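Local coordinates for peptidase M42 (Thaumarchaeota archaeon SCGC AB-539-E09, PDB 5DS0), which binds two cobalt ions and, as an M42-family TET aminopeptidase, probably removes residues from the amino termini of peptides, at residues R58-A64 and V228-L234. Sequence-based numbering, arbitrary orientation.
Sequences RPRILMA and VDPDVAL
The guanidinium of Arg58 has the Asp231 carboxylate oxygen OD2 and the backbone carbonyl of Asp229 at its edge, OD2 lying almost in its plane, while one face is overlain by NE of Arg60, set off-centre over that face. Arg60 in turn has NH2 of Arg58 over one face and the Val228 carbonyl at its edge, where Arg60 NH1 donates to Val228 O (2.6 Å) from above the carbonyl plane. The two arginines thus lie against each other, each turned to its own acceptors. Arg58, its chain bent at chi2 (-137°) and chi3, brings NE to the syn lone pair of Asp231 OD2 (2.9 Å) in a nearly straight bond, the carboxylate standing almost perpendicular to the guanidinium. The anti lone pair of that oxygen takes the backbone N of Arg60, and NH1 of Arg58 makes a longer salt bridge to Asp229 OD2 (3.4 Å). A leucine in place of Arg58 would probably leave Asp231 with only the Arg60 amide on OD2 within this contact and remove Asp229's salt bridge here. Arg60 O accepts from both Asp231 N and Val232 N, starting a parallel ladder that continues through Leu62 and Ala64; Leu62 CB packs beside Pro230 CB (3.7 Å). Strand 205-211 flanks the other edge of 60-66. Such pairing of parallel strands, one entered from helix 219-228 through the short loop Asp229-Asp231, is characteristic of the central sheet of the alpha/beta catalytic domain in M42 aminopeptidases.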
ATOM      1  N   ARG C  58      -2.760  51.195  40.686  1.00 57.38           N
ATOM      2  CA  ARG C  58      -1.772  50.266  40.165  1.00 55.50           C
ATOM      3  C   ARG C  58      -1.266  49.422  41.342  1.00 53.12           C
ATOM      4  O   ARG C  58      -1.158  49.950  42.448  1.00 54.21           O
ATOM      5  CB  ARG C  58      -0.659  51.062  39.453  1.00 57.44           C
ATOM      6  CG  ARG C  58      -1.165  51.653  38.130  1.00 58.91           C
ATOM      7  CD  ARG C  58      -0.251  51.558  36.914  1.00 59.95           C
ATOM      8  NE  ARG C  58      -0.832  50.720  35.853  1.00 59.35           N
ATOM      9  CZ  ARG C  58      -1.526  51.114  34.781  1.00 59.32           C
ATOM     10  NH1 ARG C  58      -1.968  50.209  33.911  1.00 57.44           N
ATOM     11  NH2 ARG C  58      -1.788  52.383  34.544  1.00 60.70           N
ATOM     12  N   PRO C  59      -0.973  48.132  41.147  1.00 50.17           N
ATOM     13  CA  PRO C  59      -0.987  47.444  39.849  1.00 48.86           C
ATOM     14  C   PRO C  59      -2.366  46.986  39.426  1.00 47.06           C
ATOM     15  O   PRO C  59      -3.229  46.750  40.272  1.00 47.90           O
ATOM     16  CB  PRO C  59      -0.112  46.218  40.101  1.00 48.26           C
ATOM     17  CG  PRO C  59      -0.315  45.920  41.550  1.00 48.12           C
ATOM     18  CD  PRO C  59      -0.591  47.226  42.245  1.00 49.42           C
ATOM     19  N   ARG C  60      -2.570  46.874  38.122  1.00 46.14           N
ATOM     20  CA  ARG C  60      -3.806  46.332  37.582  1.00 45.43           C
ATOM     21  C   ARG C  60      -3.657  44.828  37.357  1.00 43.74           C
ATOM     22  O   ARG C  60      -2.796  44.391  36.587  1.00 42.89           O
ATOM     23  CB  ARG C  60      -4.159  47.015  36.267  1.00 46.68           C
ATOM     24  CG  ARG C  60      -4.412  48.496  36.396  1.00 48.64           C
ATOM     25  CD  ARG C  60      -4.895  49.083  35.083  1.00 50.30           C
ATOM     26  NE  ARG C  60      -5.081  50.532  35.176  1.00 52.67           N
ATOM     27  CZ  ARG C  60      -5.549  51.302  34.199  1.00 53.91           C
ATOM     28  NH1 ARG C  60      -5.903  50.785  33.027  1.00 53.81           N
ATOM     29  NH2 ARG C  60      -5.677  52.607  34.394  1.00 55.59           N
ATOM     30  N   ILE C  61      -4.492  44.055  38.052  1.00 42.59           N
ATOM     31  CA  ILE C  61      -4.542  42.602  37.897  1.00 42.05           C
ATOM     32  C   ILE C  61      -5.668  42.249  36.935  1.00 41.65           C
ATOM     33  O   ILE C  61      -6.820  42.585  37.179  1.00 41.06           O
ATOM     34  CB  ILE C  61      -4.876  41.850  39.210  1.00 41.69           C
ATOM     35  CG1 ILE C  61      -4.171  42.440  40.428  1.00 42.46           C
ATOM     36  CG2 ILE C  61      -4.523  40.389  39.076  1.00 41.26           C
ATOM     37  CD1 ILE C  61      -2.675  42.466  40.339  1.00 42.92           C
ATOM     38  N   LEU C  62      -5.341  41.550  35.861  1.00 41.83           N
ATOM     39  CA  LEU C  62      -6.358  41.066  34.941  1.00 41.20           C
ATOM     40  C   LEU C  62      -6.579  39.577  35.166  1.00 41.09           C
ATOM     41  O   LEU C  62      -5.638  38.792  35.021  1.00 41.31           O
ATOM     42  CB  LEU C  62      -5.938  41.325  33.495  1.00 41.01           C
ATOM     43  CG  LEU C  62      -6.835  40.744  32.400  1.00 40.35           C
ATOM     44  CD1 LEU C  62      -8.291  41.115  32.600  1.00 40.51           C
ATOM     45  CD2 LEU C  62      -6.373  41.213  31.035  1.00 40.87           C
HETATM   46  N   MSE C  63      -7.801  39.202  35.531  1.00 48.43           N
HETATM   47  CA  MSE C  63      -8.204  37.811  35.531  1.00 48.77           C
HETATM   48  C   MSE C  63      -9.128  37.597  34.383  1.00 47.41           C
HETATM   49  O   MSE C  63     -10.063  38.364  34.192  1.00 49.60           O
HETATM   50  CB  MSE C  63      -8.982  37.449  36.763  1.00 51.54           C
HETATM   51  CG  MSE C  63      -8.122  37.449  38.011  1.00 55.94           C
HETATM   52 SE   MSE C  63      -9.116  36.443  39.388  0.85 62.33          SE
HETATM   53  CE  MSE C  63     -10.464  37.797  39.869  1.00 62.45           C
ATOM     54  N   ALA C  64      -8.907  36.546  33.608  1.00 45.12           N
ATOM     55  CA  ALA C  64      -9.709  36.319  32.420  1.00 44.26           C
ATOM     56  C   ALA C  64     -10.153  34.879  32.307  1.00 42.75           C
ATOM     57  O   ALA C  64      -9.358  33.968  32.525  1.00 43.13           O
ATOM     58  CB  ALA C  64      -8.925  36.705  31.184  1.00 45.06           C
ATOM     59  N   VAL C 228      -7.634  47.314  29.188  1.00 42.60           N
ATOM     60  CA  VAL C 228      -7.270  47.285  30.606  1.00 42.77           C
ATOM     61  C   VAL C 228      -5.855  47.784  30.913  1.00 43.84           C
ATOM     62  O   VAL C 228      -5.660  48.430  31.940  1.00 45.34           O
ATOM     63  CB  VAL C 228      -7.427  45.870  31.165  1.00 42.68           C
ATOM     64  CG1 VAL C 228      -6.926  45.788  32.599  1.00 42.70           C
ATOM     65  CG2 VAL C 228      -8.881  45.440  31.092  1.00 42.20           C
ATOM     66  N   ASP C 229      -4.882  47.511  30.035  1.00 43.97           N
ATOM     67  CA  ASP C 229      -3.460  47.851  30.286  1.00 43.43           C
ATOM     68  C   ASP C 229      -2.988  47.211  31.596  1.00 41.87           C
ATOM     69  O   ASP C 229      -2.610  47.899  32.538  1.00 41.46           O
ATOM     70  CB  ASP C 229      -3.239  49.391  30.288  1.00 44.68           C
ATOM     71  CG  ASP C 229      -1.748  49.798  30.324  1.00 45.73           C
ATOM     72  OD1 ASP C 229      -0.867  48.952  30.053  1.00 45.75           O
ATOM     73  OD2 ASP C 229      -1.469  50.986  30.630  1.00 45.70           O
ATOM     74  N   PRO C 230      -3.022  45.878  31.661  1.00 41.42           N
ATOM     75  CA  PRO C 230      -2.719  45.189  32.909  1.00 40.98           C
ATOM     76  C   PRO C 230      -1.232  45.132  33.230  1.00 40.93           C
ATOM     77  O   PRO C 230      -0.397  45.084  32.315  1.00 40.93           O
ATOM     78  CB  PRO C 230      -3.251  43.782  32.649  1.00 40.73           C
ATOM     79  CG  PRO C 230      -3.041  43.580  31.184  1.00 40.79           C
ATOM     80  CD  PRO C 230      -3.291  44.928  30.563  1.00 41.52           C
ATOM     81  N   ASP C 231      -0.918  45.100  34.523  1.00 40.81           N
ATOM     82  CA  ASP C 231       0.459  44.955  35.001  1.00 41.40           C
ATOM     83  C   ASP C 231       0.822  43.490  35.305  1.00 40.72           C
ATOM     84  O   ASP C 231       2.004  43.121  35.318  1.00 41.71           O
ATOM     85  CB  ASP C 231       0.672  45.826  36.235  1.00 42.44           C
ATOM     86  CG  ASP C 231       0.527  47.299  35.931  1.00 44.17           C
ATOM     87  OD1 ASP C 231       1.369  47.830  35.182  1.00 43.89           O
ATOM     88  OD2 ASP C 231      -0.451  47.926  36.414  1.00 46.84           O
ATOM     89  N   VAL C 232      -0.189  42.674  35.580  1.00 39.45           N
ATOM     90  CA  VAL C 232      -0.019  41.244  35.767  1.00 38.95           C
ATOM     91  C   VAL C 232      -1.336  40.555  35.416  1.00 39.05           C
ATOM     92  O   VAL C 232      -2.409  41.121  35.632  1.00 39.20           O
ATOM     93  CB  VAL C 232       0.400  40.915  37.220  1.00 38.67           C
ATOM     94  CG1 VAL C 232      -0.565  41.524  38.207  1.00 38.63           C
ATOM     95  CG2 VAL C 232       0.490  39.418  37.457  1.00 38.54           C
ATOM     96  N   ALA C 233      -1.262  39.327  34.908  1.00 38.37           N
ATOM     97  CA  ALA C 233      -2.461  38.619  34.485  1.00 37.60           C
ATOM     98  C   ALA C 233      -2.559  37.196  35.023  1.00 36.58           C
ATOM     99  O   ALA C 233      -1.597  36.438  34.973  1.00 36.54           O
ATOM    100  CB  ALA C 233      -2.528  38.606  32.973  1.00 37.95           C
ATOM    101  N   LEU C 234      -3.747  36.837  35.501  1.00 36.05           N
ATOM    102  CA  LEU C 234      -4.055  35.471  35.903  1.00 35.45           C
ATOM    103  C   LEU C 234      -5.138  34.950  34.984  1.00 35.33           C
ATOM    104  O   LEU C 234      -6.278  35.366  35.076  1.00 35.87           O
ATOM    105  CB  LEU C 234      -4.567  35.421  37.325  1.00 35.67           C
ATOM    106  CG  LEU C 234      -3.710  36.067  38.401  1.00 36.57           C
ATOM    107  CD1 LEU C 234      -4.415  35.942  39.746  1.00 37.20           C
ATOM    108  CD2 LEU C 234      -2.325  35.438  38.455  1.00 37.01           C
TER